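PDB 4ZAS: CalS13 from Micromonospora echinospora, which probably acts as a pyridoxal phosphate-dependent sugar aminotransferase and binds dTDP-4-keto-6-deoxyglucose in its pocket. Local coordinates for residues A[111-116]-A[367-372]; A[130-135]-A[360-365]; A[161-166]-A[351-356]. All blocks are in the same frame, centred on the assembly; numbering follows the deposited sequence.

Contact 1 of 3, residues A[111-116]-A[367-372]. With T46 (dTDP-4-keto-6-deoxyglucose), chain H.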
# COMPACT_ATOMS: atom_id res chain seq x y z
N THR A 111 6.56 7.42 -20.76
CA THR A 111 7.46 6.97 -19.69
C THR A 111 8.61 6.15 -20.24
O THR A 111 8.60 5.75 -21.41
CB THR A 111 6.71 6.11 -18.67
OG1 THR A 111 7.64 5.63 -17.69
CG2 THR A 111 6.09 4.91 -19.35
N THR A 112 9.59 5.86 -19.39
CA THR A 112 10.72 5.06 -19.83
C THR A 112 10.56 3.62 -19.40
O THR A 112 10.06 3.34 -18.32
CB THR A 112 12.04 5.61 -19.31
OG1 THR A 112 13.05 4.61 -19.51
CG2 THR A 112 11.93 5.89 -17.83
N PRO A 113 10.95 2.68 -20.28
CA PRO A 113 10.87 1.26 -19.95
C PRO A 113 12.10 0.75 -19.19
O PRO A 113 12.04 -0.35 -18.61
CB PRO A 113 10.75 0.59 -21.33
CG PRO A 113 11.31 1.53 -22.25
CD PRO A 113 11.18 2.91 -21.70
N LEU A 114 13.17 1.54 -19.17
CA LEU A 114 14.37 1.17 -18.43
C LEU A 114 14.25 1.68 -17.00
O LEU A 114 14.69 2.79 -16.66
CB LEU A 114 15.63 1.71 -19.11
CG LEU A 114 16.97 1.35 -18.47
CD1 LEU A 114 16.98 -0.11 -18.18
CD2 LEU A 114 18.12 1.69 -19.42
N THR A 115 13.67 0.83 -16.16
CA THR A 115 13.36 1.22 -14.80
C THR A 115 12.74 0.03 -14.09
O THR A 115 12.50 -1.01 -14.72
CB THR A 115 12.37 2.44 -14.75
OG1 THR A 115 12.15 2.87 -13.40
CG2 THR A 115 11.05 2.08 -15.41
N PHE A 116 12.50 0.18 -12.79
CA PHE A 116 11.75 -0.81 -12.02
C PHE A 116 10.29 -0.78 -12.45
O PHE A 116 9.75 0.31 -12.73
CB PHE A 116 11.87 -0.53 -10.52
CG PHE A 116 11.16 -1.53 -9.66
CD1 PHE A 116 11.52 -2.87 -9.68
CD2 PHE A 116 10.15 -1.13 -8.79
CE1 PHE A 116 10.89 -3.78 -8.86
CE2 PHE A 116 9.51 -2.04 -7.98
CZ PHE A 116 9.89 -3.36 -8.00
N THR A 367 6.76 -0.92 -29.15
CA THR A 367 7.14 -0.00 -30.21
C THR A 367 8.66 -0.08 -30.34
O THR A 367 9.34 -0.45 -29.38
CB THR A 367 6.67 1.45 -29.87
OG1 THR A 367 7.18 2.36 -30.84
CG2 THR A 367 7.18 1.89 -28.52
N THR A 368 9.21 0.23 -31.51
CA THR A 368 10.66 0.12 -31.68
C THR A 368 11.42 1.23 -30.96
O THR A 368 11.19 2.42 -31.21
CB THR A 368 11.04 0.19 -33.13
OG1 THR A 368 10.43 1.36 -33.66
CG2 THR A 368 10.52 -1.02 -33.87
N LEU A 369 12.34 0.83 -30.09
CA LEU A 369 13.15 1.77 -29.32
C LEU A 369 14.65 1.48 -29.53
O LEU A 369 15.27 0.73 -28.78
CB LEU A 369 12.78 1.70 -27.84
CG LEU A 369 11.29 1.77 -27.52
CD1 LEU A 369 10.99 1.24 -26.13
CD2 LEU A 369 10.76 3.21 -27.67
N PRO A 370 15.24 2.06 -30.59
CA PRO A 370 16.59 1.67 -31.01
C PRO A 370 17.66 2.02 -29.97
O PRO A 370 18.63 1.27 -29.79
CB PRO A 370 16.79 2.46 -32.31
CG PRO A 370 15.85 3.61 -32.21
CD PRO A 370 14.67 3.11 -31.44
N GLY A 371 17.48 3.14 -29.29
CA GLY A 371 18.42 3.53 -28.26
C GLY A 371 18.44 2.50 -27.14
O GLY A 371 19.52 2.09 -26.70
N LEU A 372 17.26 2.06 -26.70
CA LEU A 372 17.17 1.06 -25.64
C LEU A 372 17.74 -0.24 -26.14
O LEU A 372 18.47 -0.91 -25.42
CB LEU A 372 15.73 0.88 -25.14
CG LEU A 372 15.54 -0.16 -24.03
CD1 LEU A 372 16.37 0.13 -22.78
CD2 LEU A 372 14.08 -0.24 -23.65
C4 T46 H . 13.32 -2.49 -6.63
C5 T46 H . 14.62 -3.08 -7.25
C6 T46 H . 15.24 -2.01 -8.10
C21 T46 H . 18.73 -7.34 1.72
O21 T46 H . 19.81 -7.62 2.14
N31 T46 H . 17.54 -6.99 2.60
C41 T46 H . 16.23 -6.65 2.06
O41 T46 H . 15.34 -6.39 2.80
C51 T46 H . 16.00 -6.62 0.62
C5A T46 H . 14.59 -6.25 0.08
C61 T46 H . 17.12 -6.95 -0.30
N11 T46 H . 18.45 -7.29 0.23
C1, T46 H . 19.60 -7.63 -0.64
C2, T46 H . 19.38 -8.84 -1.20
C3, T46 H . 19.77 -8.74 -2.79
O3, T46 H . 21.12 -9.26 -2.95
O4, T46 H . 19.83 -6.64 -1.75
C4, T46 H . 19.74 -7.50 -3.13
C5, T46 H . 18.44 -7.16 -3.88
O5, T46 H . 17.33 -7.72 -3.17
P T46 H . 15.95 -8.07 -4.03
O1P T46 H . 15.86 -9.58 -4.25
O2P T46 H . 14.75 -7.57 -3.25
OPP T46 H . 16.07 -7.24 -5.48
P2 T46 H . 14.79 -6.83 -6.50
O4P T46 H . 15.27 -6.77 -7.95
O3P T46 H . 13.69 -7.86 -6.35
O1 T46 H . 14.14 -5.37 -6.10
C1 T46 H . 14.87 -4.49 -5.33
C2 T46 H . 13.83 -3.78 -4.51
O2 T46 H . 13.21 -4.76 -3.61
C3 T46 H . 12.80 -3.27 -5.43
O3 T46 H . 11.84 -2.45 -4.70
O4 T46 H . 12.78 -1.56 -7.09
O5 T46 H . 15.56 -3.57 -6.24
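Pro113 and Leu372 pack side by side at the heart of this contact, their side chains running past each other in opposite directions until CG of the proline ring lies 3.6 Å from Leu372 CD2. The leucine forks at CG: placed anti to the backbone N (chi1 180°), that carbon is carried toward the loop, and its two methyls part, CD2 to the proline and CD1 to Leu114, 4.1 Å from CB of that residue and about as far from its CD2. Leu369 adds a second methyl to the proline, its CD1 standing 3.9 Å from Pro113 CG. These are purely apolar contacts, suited to three leucines and a proline that are all buried. The rigid proline ring offers a compact surface that two branched side chains can share.

The packing loosens away from this cluster. On either side of Leu369 the chain is open to solvent: Thr368 and Pro370 are exposed and Thr367 partly so, which fits hydroxyls and a helix-starting proline better than larger apolar groups. Leu369 occupies the N-cap position of helix 370-375 while its side chain joins the apolar cluster.

The loop 111-116 is shaped by an ST turn, in which Thr112 OG1 accepts from Leu114 N at 3.1 Å, and by an inverse gamma turn centred on Leu114. Farther along the same loop, Phe116 enters the ligand pocket. There the keto oxygen O4 of the sugar nucleotide sits 2.9 Å above the ring plane, over its centre, while Trp248 of the second subunit meets the same ring with its plane inclined.

The cluster joins the start of helix 370-375 to the loop after strand 108-111, beside Trp132 of the neighbouring strand 129-132, which both Pro113 and Leu369 touch.

Contact 2 of 3, residues A[130-135]-A[360-365]; sequences IRWVDV and SCVASA
Trp132 reaches from strand 129-132 to Val362 and Ala365 in the loop ahead of helix 370-375. Its CB points to that loop, and CG lies anti to the carbonyl carbon (chi1 -61°), which turns the indole toward the loop. CD1 comes first, 3.2 Å from the carbonyl oxygen of Ala365, a polarised aromatic C-H beside an acceptor. Next along the ring, NE1 donates to a water at 2.6 Å, and the water in turn donates a hydrogen bond to Val362 O at 3.0 Å. NE1 also has Ala365 CB for a neighbour, at 3.9 Å. On the benzene side, CZ2 meets Val362 CG2 at 4.3 Å, the methyl lying near the ring plane and so touching its edge.

Strand 129-132 is an outermost strand of the seven-stranded mixed sheet that marks the fold type I aminotransferases, so the tryptophan binds a loop to the sheet's border. Ile130 CG2 rests over the indole, 3.5 Å above its plane. On that same side of the plane, the small Ala365 lets its CB come within 3.4 Å of Ile130 O. Val362 O has a second donor in Ala365 N, a backbone bond within the turn that carries both side chains. At the start of this loop, Ser360 N is hydrogen-bonded to Asp263 of the second subunit.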
# COMPACT_ATOMS: atom_id res chain seq x y z
N ILE A 130 0.02 3.33 -21.47
CA ILE A 130 1.46 3.54 -21.54
C ILE A 130 1.94 3.79 -22.99
O ILE A 130 1.57 3.04 -23.89
CB ILE A 130 2.21 2.33 -20.96
CG1 ILE A 130 2.10 2.31 -19.44
CG2 ILE A 130 3.67 2.35 -21.39
CD1 ILE A 130 2.81 1.14 -18.79
N ARG A 131 2.69 4.87 -23.22
CA ARG A 131 3.48 5.01 -24.45
C ARG A 131 4.97 5.14 -24.10
O ARG A 131 5.36 5.94 -23.24
CB ARG A 131 3.02 6.17 -25.33
CG ARG A 131 1.77 5.87 -26.14
CD ARG A 131 1.44 6.97 -27.13
NE ARG A 131 2.51 7.26 -28.09
CZ ARG A 131 2.61 8.41 -28.76
NH1 ARG A 131 1.73 9.38 -28.56
NH2 ARG A 131 3.61 8.60 -29.61
N TRP A 132 5.78 4.28 -24.69
CA TRP A 132 7.19 4.23 -24.34
C TRP A 132 7.99 5.31 -25.03
O TRP A 132 7.87 5.54 -26.24
CB TRP A 132 7.78 2.87 -24.68
CG TRP A 132 7.14 1.70 -23.94
CD1 TRP A 132 6.52 0.61 -24.50
CD2 TRP A 132 7.09 1.49 -22.51
NE1 TRP A 132 6.08 -0.24 -23.52
CE2 TRP A 132 6.43 0.26 -22.29
CE3 TRP A 132 7.57 2.21 -21.41
CZ2 TRP A 132 6.22 -0.26 -21.01
CZ3 TRP A 132 7.36 1.69 -20.13
CH2 TRP A 132 6.67 0.47 -19.95
N VAL A 133 8.84 5.95 -24.26
CA VAL A 133 9.80 6.85 -24.85
C VAL A 133 11.15 6.14 -24.82
O VAL A 133 11.47 5.42 -23.86
CB VAL A 133 9.81 8.17 -24.12
CG1 VAL A 133 10.71 9.15 -24.82
CG2 VAL A 133 8.42 8.71 -24.08
N ASP A 134 11.93 6.33 -25.88
CA ASP A 134 13.24 5.68 -25.99
C ASP A 134 14.14 6.19 -24.88
O ASP A 134 13.85 7.17 -24.19
CB ASP A 134 13.85 5.92 -27.38
CG ASP A 134 14.92 4.87 -27.77
OD1 ASP A 134 15.15 3.93 -26.99
OD2 ASP A 134 15.48 4.96 -28.89
N VAL A 135 15.24 5.47 -24.69
CA VAL A 135 16.22 5.78 -23.68
C VAL A 135 17.45 6.37 -24.36
O VAL A 135 17.83 5.96 -25.46
CB VAL A 135 16.55 4.52 -22.85
CG1 VAL A 135 17.79 4.72 -22.03
CG2 VAL A 135 15.37 4.17 -21.96
N SER A 360 4.78 -9.28 -21.33
CA SER A 360 3.54 -9.70 -21.95
C SER A 360 2.37 -8.80 -21.63
O SER A 360 1.53 -8.55 -22.48
CB SER A 360 3.19 -11.11 -21.51
OG SER A 360 4.35 -11.90 -21.53
N CYS A 361 2.29 -8.37 -20.37
CA CYS A 361 1.14 -7.63 -19.89
C CYS A 361 0.97 -6.30 -20.60
O CYS A 361 -0.09 -5.70 -20.55
CB CYS A 361 1.23 -7.41 -18.39
SG CYS A 361 2.63 -6.38 -17.86
N VAL A 362 2.02 -5.86 -21.29
CA VAL A 362 1.96 -4.60 -22.01
C VAL A 362 2.35 -4.79 -23.47
O VAL A 362 2.89 -3.87 -24.12
CB VAL A 362 2.85 -3.55 -21.33
CG1 VAL A 362 2.22 -3.15 -20.00
CG2 VAL A 362 4.24 -4.11 -21.09
N ALA A 363 2.01 -5.96 -24.02
CA ALA A 363 2.37 -6.29 -25.40
C ALA A 363 1.85 -5.27 -26.42
O ALA A 363 2.44 -5.11 -27.49
CB ALA A 363 1.85 -7.67 -25.75
N SER A 364 0.74 -4.62 -26.10
CA SER A 364 0.11 -3.71 -27.05
C SER A 364 0.86 -2.39 -27.23
O SER A 364 0.75 -1.77 -28.28
CB SER A 364 -1.34 -3.44 -26.62
OG SER A 364 -1.37 -2.70 -25.41
N ALA A 365 1.65 -1.98 -26.24
CA ALA A 365 2.34 -0.69 -26.31
C ALA A 365 3.72 -0.84 -26.90
O ALA A 365 4.49 0.12 -26.96
CB ALA A 365 2.43 -0.05 -24.95
O HOH W 1 5.54 -2.58 -24.48

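Contact 3 of 3, residues A[161-166]-A[351-356]; sequences VHWLGY and VVSRRN
Apolar contact joins Trp163 to Val352, the two side chains arriving from opposite directions. The far corner of the indole does the touching: CH2 lies 3.7 Å from Val352 CG1 and CZ2 3.8 Å from the same methyl, which sits near the ring plane, at its edge. Trp163 reaches this far because its CG is anti to the backbone N (chi1 -168°). Leu164 CD2 lies over one face toward the rim, giving this broad flat residue a leucine methyl on one face and a valine methyl at its edge.

Val352 also lines the pocket for dTDP-4-keto-6-deoxyglucose, and Trp163 backs it, probably as a second-shell residue of this fold type I aminotransferase architecture.

The polar groups find partners outside the two segments: Ser353 OG, 4.1 Å from Trp163 CH2, is hydrogen-bonded to Thr115 O, and the indole N-H has His381.

Among backbone bonds, Gly165 N donates to His162 O at 2.9 Å and Tyr166 N to Trp163 O at 3.0 Å, in two overlapping turns. Leu164 and Gly165 both have positive phi; at Gly165 a CB would press on Leu164 O, which suits glycine. Val352 centres a gamma turn (phi 75°) closed weakly from Ser353 N to Val351 O.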
# COMPACT_ATOMS: atom_id res chain seq x y z
N VAL A 161 12.57 8.83 -15.03
CA VAL A 161 13.29 8.20 -13.95
C VAL A 161 14.74 8.66 -13.90
O VAL A 161 15.45 8.64 -14.92
CB VAL A 161 13.26 6.68 -14.09
CG1 VAL A 161 14.13 6.05 -13.01
CG2 VAL A 161 11.81 6.16 -14.05
N HIS A 162 15.17 9.10 -12.72
CA HIS A 162 16.59 9.38 -12.50
C HIS A 162 17.30 8.07 -12.20
O HIS A 162 17.62 7.79 -11.05
CB HIS A 162 16.78 10.33 -11.32
CG HIS A 162 16.01 11.61 -11.43
ND1 HIS A 162 16.35 12.62 -12.32
CD2 HIS A 162 14.93 12.06 -10.75
CE1 HIS A 162 15.51 13.63 -12.17
NE2 HIS A 162 14.64 13.32 -11.23
N TRP A 163 17.56 7.28 -13.22
CA TRP A 163 18.14 5.96 -13.01
C TRP A 163 19.46 6.04 -12.23
O TRP A 163 20.31 6.88 -12.52
CB TRP A 163 18.33 5.24 -14.35
CG TRP A 163 18.66 3.79 -14.18
CD1 TRP A 163 19.82 3.16 -14.55
CD2 TRP A 163 17.84 2.79 -13.58
NE1 TRP A 163 19.76 1.83 -14.22
CE2 TRP A 163 18.55 1.57 -13.62
CE3 TRP A 163 16.56 2.80 -13.00
CZ2 TRP A 163 18.03 0.38 -13.12
CZ3 TRP A 163 16.04 1.61 -12.50
CH2 TRP A 163 16.78 0.42 -12.56
N LEU A 164 19.54 5.21 -11.19
CA LEU A 164 20.69 5.11 -10.27
C LEU A 164 20.97 6.40 -9.52
O LEU A 164 21.99 6.51 -8.85
CB LEU A 164 21.93 4.67 -11.04
CG LEU A 164 21.67 3.37 -11.79
CD1 LEU A 164 22.85 3.01 -12.63
CD2 LEU A 164 21.32 2.25 -10.80
N GLY A 165 20.07 7.37 -9.61
CA GLY A 165 20.28 8.66 -8.98
C GLY A 165 21.07 9.64 -9.84
O GLY A 165 21.58 10.65 -9.34
N TYR A 166 21.18 9.34 -11.13
CA TYR A 166 21.77 10.29 -12.07
C TYR A 166 20.64 11.15 -12.62
O TYR A 166 19.75 10.66 -13.29
CB TYR A 166 22.55 9.60 -13.21
CG TYR A 166 23.23 10.59 -14.14
CD1 TYR A 166 24.52 11.04 -13.89
CD2 TYR A 166 22.56 11.10 -15.25
CE1 TYR A 166 25.15 11.97 -14.74
CE2 TYR A 166 23.18 12.02 -16.10
CZ TYR A 166 24.47 12.46 -15.84
OH TYR A 166 25.06 13.38 -16.69
N VAL A 351 21.54 -6.90 -13.68
CA VAL A 351 20.84 -6.09 -14.68
C VAL A 351 19.74 -5.25 -14.01
O VAL A 351 19.26 -4.28 -14.58
CB VAL A 351 20.24 -6.98 -15.80
CG1 VAL A 351 19.54 -6.15 -16.88
CG2 VAL A 351 21.33 -7.84 -16.43
N VAL A 352 19.38 -5.66 -12.78
CA VAL A 352 18.40 -4.99 -11.92
C VAL A 352 16.93 -5.18 -12.32
O VAL A 352 16.13 -5.70 -11.52
CB VAL A 352 18.71 -3.50 -11.80
CG1 VAL A 352 17.62 -2.79 -10.99
CG2 VAL A 352 20.08 -3.34 -11.16
N SER A 353 16.55 -4.78 -13.53
CA SER A 353 15.21 -5.06 -14.01
C SER A 353 15.16 -5.26 -15.52
O SER A 353 16.01 -4.76 -16.26
CB SER A 353 14.24 -3.95 -13.59
OG SER A 353 14.62 -2.71 -14.14
N ARG A 354 14.17 -6.01 -15.97
CA ARG A 354 13.96 -6.21 -17.40
C ARG A 354 13.36 -4.94 -18.03
O ARG A 354 12.59 -4.23 -17.36
CB ARG A 354 13.04 -7.40 -17.65
CG ARG A 354 12.91 -7.81 -19.11
CD ARG A 354 11.83 -8.85 -19.25
NE ARG A 354 11.83 -9.50 -20.55
CZ ARG A 354 10.75 -10.07 -21.09
NH1 ARG A 354 9.60 -10.03 -20.43
NH2 ARG A 354 10.82 -10.65 -22.28
N ARG A 355 13.72 -4.65 -19.28
CA ARG A 355 13.10 -3.54 -20.00
C ARG A 355 11.59 -3.77 -19.93
O ARG A 355 11.10 -4.80 -20.40
CB ARG A 355 13.61 -3.45 -21.45
CG ARG A 355 13.58 -4.75 -22.27
CD ARG A 355 14.22 -4.58 -23.63
NE ARG A 355 13.57 -3.54 -24.43
CZ ARG A 355 14.02 -3.09 -25.60
NH1 ARG A 355 15.15 -3.57 -26.12
NH2 ARG A 355 13.36 -2.14 -26.26
N ASN A 356 10.86 -2.83 -19.34
CA ASN A 356 9.44 -3.11 -19.02
C ASN A 356 8.62 -3.32 -20.28
O ASN A 356 7.60 -4.01 -20.25
CB ASN A 356 8.80 -1.98 -18.19
CG ASN A 356 9.43 -1.81 -16.82
OD1 ASN A 356 9.03 -0.92 -16.06
ND2 ASN A 356 10.41 -2.63 -16.49

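In the fold
Contacts 1 and 2 have centres 8 Å apart and are joined by Asp134, whose OD2 is 2.7 Å from Gly371 N and OD1 2.8 Å from Leu372 N, probably holding the first turn of helix 370-375. The centres of contacts 1 and 3 are 10 Å apart, with a probable hydrogen bond from Asn356 N to Pro113 O at 2.8 Å. Contacts 2 and 3, centres 15 Å apart, touch through Trp132 CH2 and Asn356 CB at 3.7 Å. The pocket receives Phe116 from contact 1 and, from contact 3, Val352, whose side chain is about 4 Å from the ligand; contact 2 lies farther out, at edge strand 129-132. All three reach the second subunit, contact 1 through Phe116.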